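Local coordinates for protein VESB protease (Vibrio cholerae, PDB 4LK4) that probably hydrolyses peptide bonds as a secreted, trypsin-like serine endopeptidase of the peptidase S1 family, at residues Ala290-Leu295 / Val313-Asp318; Gln324-Phe329 / Thr343-Leu348; Ile25-Lys30 / Ile70-Leu75; Ala138-Thr143 / Pro153-Val158. The protein carries 1 engineered substitution. One frame throughout, in Å; residues are numbered along the deposited sequence.

The four contacts fall into two pairs. Contacts 1 and 2 belong to the Ig-like domain, with centres 10 Å apart; their sheet faces pack on each other, Val-315 CG2 lying 3.7 Å from Ile-346 CD1. Contacts 3 and 4 belong to the trypsin-like domain, centres 11 Å apart, and two probable hydrogen bonds join them: Leu-75 N to Pro-153 O at 2.7 Å and Leu-155 N to Tyr-73 O at 3.0 Å. Between the pairs nothing touches: the nearest atoms of contacts 2 and 3 are about 19 Å apart. Contact 4 has a link toward the active-site region: Trp-140 N hydrogen-bonds Asp-198 OD2, in the stretch matching the GDSGGP signature that carries the nucleophilic serine in S1 proteases.

Contact 1 (Ala290-Leu295 / Val313-Asp318); sequences ADFSVL and VEVAVD
Phe-292 lays its ring against Val-315, diagonally across two antiparallel strands. Its CB leaves the strand on the face shared with Val-294, Val-315 and Val-317, and with CG anti to the backbone N (chi1 178°) the ring swings over the neighbouring strand. CG and CD2 pass Ala-316 O, which stays 3.9 Å from CD2. CE2 then meets Val-315 CB. At the tip, CZ reaches Val-315 CG1 at 3.8 Å, the two side chains crossing at a slant.

On the other face, Ala-316 CB sits beside Ser-293 OG and under Leu-295, whose CG is 3.8 Å away. Underneath, Ser-293 and Ala-316 form a hydrogen-bonded pair: Ala-316 N gives to Ser-293 O at 2.9 Å, and Ser-293 N returns a bond to Ala-316 O. Asp-318 N to Asp-291 O, 3.0 Å and fairly straight at 166°, extends the register. At the other end Leu-295 N makes only a weak bond to Glu-314 O, where the chain turns a corner. The valine-lined face turns to the core: Val-315 and Val-317 meet strands 324-335 and 338-349 across it, Val-317 touching Tyr-325 and Tyr-327. An edge strand and its inner neighbour packed so are consistent with the beta-sandwich of an Ig-like domain.

Contact 2 (Gln324-Phe329 / Thr343-Leu348); sequences QYQYDF and TSRIQL
Asp-328 and Arg-345 run side by side across the hairpin and meet in a two-pronged salt bridge. Arg-345 NE holds Asp-328 OD1 at 2.7 Å and NH2 holds OD2 at 2.8 Å. Both oxygens use their syn lone pairs, and the carboxylate lies only 18° from the guanidinium plane. A bend at chi3 (-68°) turns the guanidinium side-on. Over one of its faces lies the amide of Gln-326, stacked almost parallel, with CD 3.4 Å above the plane. NH2 also bonds Leu-93 O of the protease domain, so the arginine ties the two domains together.

The other face of the hairpin, with Tyr-325, Tyr-327, Phe-329, Ser-344, Ile-346 and Leu-348, is buried and largely apolar. Ser-344 CB sits over the Phe-329 ring, 4.0 Å from its centroid, while Ser-344 OG bonds to Tyr-270 OH and Asp-251 O. Tyr-325 CD1 rests on Leu-348 CD1 at 3.7 Å.

What positions all this is the backbone: Tyr-325 with Leu-348, Tyr-327 with Ile-346 and Phe-329 with Ser-344 are each doubly hydrogen-bonded pairs. Beyond the hairpin, strand 248-258 bonds to the other edge of 338-349 in parallel, strand 278-283 flanks 324-335, and strand 310-319 covers the buried face from across the core.

Contact 3 (Ile25-Lys30 / Ile70-Leu75); sequences IVALVK and IGAYDL
The first beta-barrel of the trypsin fold closes where strand 25-30 meets the end of strand 66-70, and here Val-26 faces Ile-70 as an antiparallel non-hydrogen-bonded pair. Their side chains lie on the same face of the sheet, Val-26 CG2 4.4 Å from Ile-70 CG1, and Phe-45 of the adjoining strand 39-46 touches both. One hydrogen bond joins the two segments: Gly-71 N gives to Ile-25 O at 2.8 Å. The bond is fairly straight at the hydrogen (161°); the donor lies nearly in line with the carbonyl.

Gly-71 is also where the strand ends. Its backbone takes a left-handed conformation (phi 71°), easy for glycine, and the chain swings off into a loop that folds back under strand 25-30. From that loop two side chains reach up to Ala-27. Its CB, a small knob, rests on Ala-72 CB at 4.0 Å and on Leu-75 CD2 at 3.8 Å. Leu-75 in turn touches Trp-140, which carries the packing over to the second barrel.

Ile-25 meets the loop on its methyl branch. With CG1 anti to the backbone N (chi1 -165°), CG2 is left facing Ala-72 O, 3.2 Å away, a snug fit against the carbonyl. Further along, Ala-27 and Val-29 continue the backbone pairing with Ile-69 and Asp-67. The first strand bonded to the fourth, with Ala-72 and Leu-75 of the following loop tucked against it, is how the six-stranded antiparallel barrel of a trypsin-like protease shuts.

Contact 4 (Ala138-Thr143 / Pro153-Val158); sequences AGWGIT and PILQEV
Leu-155 pushes its CD1 methyl into the hollow between Trp-140 and Gly-139, where strand 134-139 ends and strand 156-162 begins in the second barrel of the trypsin fold. CD1 lies 3.8 Å from the centroid of the six-membered ring and only 4° off its normal, squarely over one face. The extended first torsion (chi1 179°, CG anti to the backbone N) delivers it there. The same methyl comes within 3.5 Å of Gly-139 N.

The indole's nitrogen edge faces the preceding turn: NE1 hydrogen-bonds Tyr-73 O and makes a second, weak bond to Pro-153 O at 3.1 Å. Trp-140 N, meanwhile, bonds to Asp-198 OD2.

A second fit lies on the far side of the pair. Ile-142 drops into the notch between Gln-156 and Val-158, its CB against Gln-156 CB and its CG2 3.6 Å from Val-158 CG1. Between the two fits, Gly-139 and Gln-156 exchange backbone bonds, Gly-139 N to Gln-156 O and Gln-156 N to Gly-139 O, each 2.9 Å. Bent at chi2, Gln-156 folds back on its own segment: NE2 bonds to Asn-16 OD1 and also, almost straight at 173°, to Ile-154 O, 3.1 Å away and approached from above the carbonyl plane.

Contact 1 (Ala290-Leu295 / Val313-Asp318)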
# COMPACT_ATOMS: atom_id res chain seq x y z
N ALA A 290 -8.27 -29.65 2.26
CA ALA A 290 -9.39 -30.14 3.06
C ALA A 290 -9.55 -29.41 4.38
O ALA A 290 -10.66 -29.30 4.89
CB ALA A 290 -9.22 -31.63 3.31
N ASP A 291 -8.45 -28.93 4.95
CA ASP A 291 -8.50 -28.05 6.12
C ASP A 291 -9.45 -26.87 5.91
O ASP A 291 -10.11 -26.41 6.84
CB ASP A 291 -7.12 -27.44 6.39
CG ASP A 291 -6.08 -28.46 6.75
OD1 ASP A 291 -6.42 -29.48 7.37
OD2 ASP A 291 -4.89 -28.21 6.43
N PHE A 292 -9.47 -26.33 4.70
CA PHE A 292 -10.23 -25.13 4.41
C PHE A 292 -11.61 -25.52 3.95
O PHE A 292 -11.79 -26.54 3.32
CB PHE A 292 -9.50 -24.32 3.34
CG PHE A 292 -10.22 -23.08 2.94
CD1 PHE A 292 -11.17 -23.12 1.93
CD2 PHE A 292 -9.93 -21.87 3.54
CE1 PHE A 292 -11.84 -21.97 1.55
CE2 PHE A 292 -10.58 -20.72 3.16
CZ PHE A 292 -11.54 -20.77 2.16
N SER A 293 -12.60 -24.71 4.30
CA SER A 293 -13.98 -24.98 3.93
C SER A 293 -14.76 -23.66 3.91
O SER A 293 -14.37 -22.69 4.56
CB SER A 293 -14.61 -26.01 4.89
OG SER A 293 -14.37 -25.72 6.27
N VAL A 294 -15.82 -23.62 3.12
CA VAL A 294 -16.70 -22.46 3.03
C VAL A 294 -18.00 -22.76 3.76
O VAL A 294 -18.81 -23.51 3.26
CB VAL A 294 -17.05 -22.13 1.56
CG1 VAL A 294 -18.00 -20.94 1.48
CG2 VAL A 294 -15.78 -21.87 0.78
N LEU A 295 -18.22 -22.17 4.92
CA LEU A 295 -19.46 -22.44 5.64
C LEU A 295 -20.66 -21.78 5.00
O LEU A 295 -21.76 -22.28 5.08
CB LEU A 295 -19.34 -21.96 7.08
CG LEU A 295 -18.15 -22.53 7.85
CD1 LEU A 295 -18.28 -22.19 9.33
CD2 LEU A 295 -18.04 -24.04 7.64
N VAL A 313 -18.85 -13.85 2.68
CA VAL A 313 -18.49 -15.23 2.62
C VAL A 313 -17.95 -15.59 3.98
O VAL A 313 -17.24 -14.78 4.60
CB VAL A 313 -17.38 -15.40 1.57
CG1 VAL A 313 -16.67 -16.73 1.75
CG2 VAL A 313 -17.97 -15.30 0.17
N GLU A 314 -18.28 -16.77 4.47
CA GLU A 314 -17.85 -17.20 5.81
C GLU A 314 -17.04 -18.48 5.68
O GLU A 314 -17.55 -19.51 5.26
CB GLU A 314 -19.06 -17.37 6.71
CG GLU A 314 -18.78 -17.28 8.20
CD GLU A 314 -19.92 -17.85 9.07
OE1 GLU A 314 -20.91 -18.45 8.55
OE2 GLU A 314 -19.80 -17.72 10.31
N VAL A 315 -15.75 -18.39 6.00
CA VAL A 315 -14.84 -19.50 5.76
C VAL A 315 -14.33 -20.05 7.05
O VAL A 315 -14.37 -19.40 8.08
CB VAL A 315 -13.63 -19.09 4.90
CG1 VAL A 315 -14.12 -18.43 3.62
CG2 VAL A 315 -12.67 -18.19 5.64
N ALA A 316 -13.84 -21.28 6.98
CA ALA A 316 -13.34 -21.96 8.15
C ALA A 316 -12.07 -22.74 7.89
O ALA A 316 -11.76 -23.11 6.76
CB ALA A 316 -14.42 -22.87 8.72
N VAL A 317 -11.34 -22.99 8.97
CA VAL A 317 -10.15 -23.80 8.96
C VAL A 317 -10.23 -24.75 10.14
O VAL A 317 -10.38 -24.31 11.28
CB VAL A 317 -8.87 -22.96 9.09
CG1 VAL A 317 -7.65 -23.86 9.29
CG2 VAL A 317 -8.69 -22.09 7.86
N ASP A 318 -10.13 -26.04 9.84
CA ASP A 318 -10.10 -27.08 10.86
C ASP A 318 -8.63 -27.33 11.13
O ASP A 318 -7.98 -28.11 10.45
CB ASP A 318 -10.81 -28.34 10.34
CG ASP A 318 -11.01 -29.40 11.42
OD1 ASP A 318 -10.99 -29.06 12.62
OD2 ASP A 318 -11.22 -30.59 11.06

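Contact 2 (Gln324-Phe329 / Thr343-Leu348)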
# COMPACT_ATOMS: atom_id res chain seq x y z
N GLN A 324 1.68 -23.20 11.06
CA GLN A 324 1.10 -21.98 10.54
C GLN A 324 0.14 -22.27 9.42
O GLN A 324 0.48 -22.96 8.47
CB GLN A 324 2.19 -21.10 9.98
CG GLN A 324 3.33 -20.85 10.94
CD GLN A 324 4.10 -19.60 10.57
OE1 GLN A 324 3.53 -18.50 10.47
NE2 GLN A 324 5.40 -19.76 10.33
N TYR A 325 -1.06 -21.73 9.52
CA TYR A 325 -2.03 -21.84 8.46
C TYR A 325 -2.12 -20.50 7.77
O TYR A 325 -2.27 -19.47 8.42
CB TYR A 325 -3.41 -22.24 9.02
CG TYR A 325 -3.46 -23.63 9.59
CD1 TYR A 325 -2.94 -23.92 10.85
CD2 TYR A 325 -4.06 -24.68 8.87
CE1 TYR A 325 -3.00 -25.20 11.38
CE2 TYR A 325 -4.13 -25.96 9.40
CZ TYR A 325 -3.60 -26.21 10.65
OH TYR A 325 -3.66 -27.48 11.15
N GLN A 326 -2.00 -20.51 6.45
CA GLN A 326 -2.18 -19.33 5.65
C GLN A 326 -2.82 -19.68 4.34
O GLN A 326 -2.15 -20.21 3.44
CB GLN A 326 -0.84 -18.65 5.39
CG GLN A 326 -1.00 -17.26 4.78
CD GLN A 326 0.33 -16.61 4.49
OE1 GLN A 326 0.80 -15.77 5.26
NE2 GLN A 326 0.96 -17.01 3.40
N TYR A 327 -4.11 -19.39 4.22
CA TYR A 327 -4.85 -19.71 3.00
C TYR A 327 -5.36 -18.47 2.30
O TYR A 327 -6.06 -17.66 2.89
CB TYR A 327 -6.03 -20.64 3.28
CG TYR A 327 -5.66 -21.97 3.86
CD1 TYR A 327 -4.71 -22.78 3.24
CD2 TYR A 327 -6.27 -22.44 5.01
CE1 TYR A 327 -4.39 -24.03 3.77
CE2 TYR A 327 -5.95 -23.68 5.54
CZ TYR A 327 -5.00 -24.47 4.92
OH TYR A 327 -4.69 -25.70 5.46
N ASP A 328 -5.04 -18.38 1.02
CA ASP A 328 -5.47 -17.31 0.14
C ASP A 328 -6.53 -17.78 -0.81
O ASP A 328 -6.39 -18.81 -1.46
CB ASP A 328 -4.26 -16.82 -0.65
CG ASP A 328 -3.23 -16.14 0.24
OD1 ASP A 328 -3.57 -15.91 1.42
OD2 ASP A 328 -2.11 -15.83 -0.22
N PHE A 329 -7.61 -17.03 -0.91
CA PHE A 329 -8.67 -17.34 -1.85
C PHE A 329 -9.13 -16.07 -2.57
O PHE A 329 -8.99 -14.96 -2.07
CB PHE A 329 -9.85 -18.00 -1.14
CG PHE A 329 -10.39 -17.19 -0.01
CD1 PHE A 329 -9.83 -17.27 1.24
CD2 PHE A 329 -11.45 -16.32 -0.22
CE1 PHE A 329 -10.31 -16.50 2.28
CE2 PHE A 329 -11.95 -15.56 0.80
CZ PHE A 329 -11.38 -15.64 2.06
N THR A 343 -8.63 -10.86 -3.67
CA THR A 343 -7.86 -11.94 -3.06
C THR A 343 -7.78 -11.68 -1.56
O THR A 343 -7.23 -10.68 -1.13
CB THR A 343 -6.47 -12.01 -3.71
OG1 THR A 343 -6.62 -12.09 -5.12
CG2 THR A 343 -5.70 -13.19 -3.27
N SER A 344 -8.37 -12.58 -0.78
CA SER A 344 -8.37 -12.49 0.69
C SER A 344 -7.53 -13.60 1.30
O SER A 344 -7.11 -14.51 0.60
CB SER A 344 -9.78 -12.61 1.21
OG SER A 344 -10.58 -11.55 0.72
N ARG A 345 -7.29 -13.50 2.60
CA ARG A 345 -6.39 -14.41 3.30
C ARG A 345 -6.90 -14.65 4.70
O ARG A 345 -7.31 -13.74 5.38
CB ARG A 345 -5.00 -13.82 3.40
CG ARG A 345 -4.11 -14.52 4.43
CD ARG A 345 -2.67 -14.02 4.38
NE ARG A 345 -2.04 -14.44 3.14
CZ ARG A 345 -0.90 -13.95 2.65
NH1 ARG A 345 -0.21 -13.00 3.31
NH2 ARG A 345 -0.45 -14.40 1.48
N ILE A 346 -6.89 -15.90 5.11
CA ILE A 346 -7.15 -16.27 6.47
C ILE A 346 -5.88 -16.92 6.99
O ILE A 346 -5.27 -17.74 6.33
CB ILE A 346 -8.35 -17.21 6.60
CG1 ILE A 346 -8.69 -17.44 8.05
CG2 ILE A 346 -8.12 -18.55 5.91
CD1 ILE A 346 -10.08 -17.99 8.22
N GLN A 347 -5.50 -16.53 8.18
CA GLN A 347 -4.24 -16.92 8.71
C GLN A 347 -4.37 -17.09 10.20
O GLN A 347 -5.10 -16.34 10.85
CB GLN A 347 -3.22 -15.83 8.42
CG GLN A 347 -1.83 -16.12 8.97
CD GLN A 347 -0.77 -15.17 8.42
OE1 GLN A 347 -1.01 -14.41 7.48
NE2 GLN A 347 0.41 -15.22 9.02
N LEU A 348 -3.60 -18.05 10.73
CA LEU A 348 -3.56 -18.36 12.15
C LEU A 348 -2.37 -19.26 12.46
O LEU A 348 -1.73 -19.79 11.55
CB LEU A 348 -4.85 -19.06 12.58
CG LEU A 348 -5.14 -20.38 11.87
CD1 LEU A 348 -4.98 -21.52 12.86
CD2 LEU A 348 -6.56 -20.37 11.33

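Contact 3 (Ile25-Lys30 / Ile70-Leu75)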
# COMPACT_ATOMS: atom_id res chain seq x y z
N ILE A 25 0.82 15.02 -1.87
CA ILE A 25 1.45 14.34 -0.74
C ILE A 25 0.41 13.94 0.30
O ILE A 25 -0.65 14.57 0.41
CB ILE A 25 2.46 15.25 -0.05
CG1 ILE A 25 3.40 14.50 0.89
CG2 ILE A 25 1.74 16.30 0.79
CD1 ILE A 25 4.32 13.52 0.19
N VAL A 26 0.70 12.92 1.08
CA VAL A 26 -0.23 12.52 2.13
C VAL A 26 0.50 12.20 3.43
O VAL A 26 1.51 11.50 3.43
CB VAL A 26 -1.01 11.27 1.71
CG1 VAL A 26 -2.01 10.89 2.77
CG2 VAL A 26 -1.66 11.50 0.35
N ALA A 27 -0.03 12.73 4.54
CA ALA A 27 0.41 12.35 5.86
C ALA A 27 -0.55 11.33 6.44
O ALA A 27 -1.77 11.49 6.42
CB ALA A 27 0.49 13.54 6.75
N LEU A 28 0.01 10.25 6.96
CA LEU A 28 -0.77 9.24 7.65
C LEU A 28 -0.69 9.51 9.14
O LEU A 28 0.40 9.60 9.72
CB LEU A 28 -0.25 7.84 7.31
CG LEU A 28 -0.32 7.47 5.83
CD1 LEU A 28 0.14 6.03 5.68
CD2 LEU A 28 -1.72 7.61 5.29
N VAL A 29 -1.85 9.66 9.78
CA VAL A 29 -1.84 10.07 11.17
C VAL A 29 -2.80 9.22 11.95
O VAL A 29 -3.80 8.76 11.40
CB VAL A 29 -2.14 11.56 11.34
CG1 VAL A 29 -1.34 12.37 10.32
CG2 VAL A 29 -3.59 11.86 11.15
N LYS A 30 -2.48 9.02 13.22
CA LYS A 30 -3.26 8.22 14.10
C LYS A 30 -4.61 8.88 14.29
O LYS A 30 -4.69 10.08 14.51
CB LYS A 30 -2.54 8.05 15.44
CG LYS A 30 -3.38 7.33 16.50
CD LYS A 30 -2.50 6.72 17.59
CE LYS A 30 -3.34 6.16 18.73
NZ LYS A 30 -3.55 7.23 19.76
N ILE A 70 -4.50 14.64 3.01
CA ILE A 70 -4.10 14.81 1.61
C ILE A 70 -3.75 16.27 1.43
O ILE A 70 -4.52 17.14 1.82
CB ILE A 70 -5.27 14.45 0.63
CG1 ILE A 70 -5.72 13.00 0.84
CG2 ILE A 70 -4.87 14.64 -0.81
CD1 ILE A 70 -6.82 12.53 -0.09
N GLY A 71 -2.61 16.54 0.82
CA GLY A 71 -2.18 17.95 0.60
C GLY A 71 -1.77 18.56 1.92
O GLY A 71 -1.82 19.75 2.09
N ALA A 72 -1.37 17.73 2.87
CA ALA A 72 -0.84 18.23 4.15
C ALA A 72 0.45 18.97 3.86
O ALA A 72 1.13 18.65 2.89
CB ALA A 72 -0.58 17.05 5.11
N TYR A 73 0.79 19.96 4.68
CA TYR A 73 2.07 20.64 4.56
C TYR A 73 2.65 21.00 5.92
O TYR A 73 3.66 20.44 6.32
CB TYR A 73 1.94 21.86 3.67
CG TYR A 73 3.21 22.63 3.59
CD1 TYR A 73 4.23 22.19 2.76
CD2 TYR A 73 3.42 23.75 4.35
CE1 TYR A 73 5.41 22.88 2.67
CE2 TYR A 73 4.62 24.44 4.30
CZ TYR A 73 5.60 24.00 3.45
OH TYR A 73 6.81 24.64 3.35
N ASP A 74 2.03 21.92 6.63
CA ASP A 74 2.37 22.23 8.05
C ASP A 74 1.42 21.41 8.90
O ASP A 74 0.21 21.71 8.96
CB ASP A 74 2.18 23.70 8.34
CG ASP A 74 2.41 24.08 9.82
OD1 ASP A 74 2.53 23.15 10.65
OD2 ASP A 74 2.43 25.34 10.11
N LEU A 75 1.93 20.37 9.54
CA LEU A 75 1.03 19.46 10.25
C LEU A 75 0.25 20.15 11.38
O LEU A 75 -0.80 19.66 11.76
CB LEU A 75 1.76 18.21 10.75
CG LEU A 75 2.35 17.34 9.64
CD1 LEU A 75 3.40 16.41 10.17
CD2 LEU A 75 1.30 16.52 8.96

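Contact 4 (Ala138-Thr143 / Pro153-Val158)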
# COMPACT_ATOMS: atom_id res chain seq x y z
N ALA A 138 10.04 13.18 -0.65
CA ALA A 138 9.34 14.17 0.16
C ALA A 138 8.71 13.51 1.38
O ALA A 138 8.24 12.39 1.32
CB ALA A 138 8.28 14.89 -0.66
N GLY A 139 8.74 14.23 2.49
CA GLY A 139 8.12 13.76 3.70
C GLY A 139 8.60 14.54 4.90
O GLY A 139 9.42 15.46 4.76
N TRP A 140 8.12 14.14 6.07
CA TRP A 140 8.41 14.84 7.31
C TRP A 140 9.70 14.35 8.03
O TRP A 140 10.36 15.12 8.80
CB TRP A 140 7.18 14.85 8.21
CG TRP A 140 6.10 15.79 7.67
CD1 TRP A 140 5.87 17.10 8.03
CD2 TRP A 140 5.08 15.46 6.71
NE1 TRP A 140 4.81 17.60 7.32
CE2 TRP A 140 4.31 16.62 6.51
CE3 TRP A 140 4.78 14.32 5.97
CZ2 TRP A 140 3.23 16.66 5.61
CZ3 TRP A 140 3.70 14.36 5.07
CH2 TRP A 140 2.94 15.52 4.91
N GLY A 141 10.16 13.17 7.70
CA GLY A 141 11.40 12.67 8.34
C GLY A 141 12.77 13.20 7.90
O GLY A 141 13.79 12.83 8.51
N ILE A 142 12.85 14.04 6.86
CA ILE A 142 14.11 14.15 6.12
C ILE A 142 15.22 14.87 6.90
O ILE A 142 14.99 15.92 7.46
CB ILE A 142 13.90 14.72 4.72
CG1 ILE A 142 12.92 13.79 3.97
CG2 ILE A 142 15.23 14.83 3.98
CD1 ILE A 142 12.44 14.30 2.63
N THR A 143 16.41 14.26 6.91
CA THR A 143 17.48 14.52 7.90
C THR A 143 18.89 14.62 7.27
O THR A 143 19.47 13.64 6.79
CB THR A 143 17.46 13.41 9.02
OG1 THR A 143 16.26 13.51 9.77
CG2 THR A 143 18.62 13.54 10.01
N PRO A 153 7.17 19.97 11.87
CA PRO A 153 5.83 19.80 11.34
C PRO A 153 5.70 20.13 9.86
O PRO A 153 4.62 19.97 9.30
CB PRO A 153 4.99 20.74 12.21
CG PRO A 153 5.93 21.78 12.67
CD PRO A 153 7.31 21.22 12.64
N ILE A 154 6.79 20.55 9.24
CA ILE A 154 6.79 21.07 7.88
C ILE A 154 7.32 20.01 6.90
O ILE A 154 8.37 19.36 7.11
CB ILE A 154 7.70 22.32 7.80
CG1 ILE A 154 7.31 23.35 8.87
CG2 ILE A 154 7.71 22.98 6.41
CD1 ILE A 154 6.14 24.22 8.52
N LEU A 155 6.59 19.85 5.80
CA LEU A 155 6.99 18.92 4.76
C LEU A 155 8.38 19.28 4.22
O LEU A 155 8.64 20.41 3.85
CB LEU A 155 5.94 18.94 3.64
CG LEU A 155 6.19 18.05 2.43
CD1 LEU A 155 6.16 16.58 2.83
CD2 LEU A 155 5.16 18.35 1.36
N GLN A 156 9.28 18.31 4.24
CA GLN A 156 10.60 18.45 3.67
C GLN A 156 10.74 17.74 2.31
O GLN A 156 10.00 16.80 1.98
CB GLN A 156 11.63 17.82 4.57
CG GLN A 156 11.61 18.23 6.03
CD GLN A 156 12.10 19.63 6.16
OE1 GLN A 156 13.26 19.93 5.86
NE2 GLN A 156 11.20 20.52 6.49
N GLU A 157 11.73 18.17 1.53
CA GLU A 157 12.11 17.48 0.32
C GLU A 157 13.63 17.40 0.25
O GLU A 157 14.32 18.13 0.93
CB GLU A 157 11.51 18.14 -0.92
CG GLU A 157 11.69 19.65 -1.03
CD GLU A 157 11.25 20.22 -2.37
OE1 GLU A 157 11.04 19.42 -3.30
OE2 GLU A 157 11.11 21.46 -2.52
N VAL A 158 14.15 16.48 -0.55
CA VAL A 158 15.58 16.38 -0.79
C VAL A 158 15.84 15.63 -2.09
O VAL A 158 15.06 14.75 -2.50
CB VAL A 158 16.29 15.68 0.38
CG1 VAL A 158 15.82 14.24 0.52
CG2 VAL A 158 17.81 15.76 0.25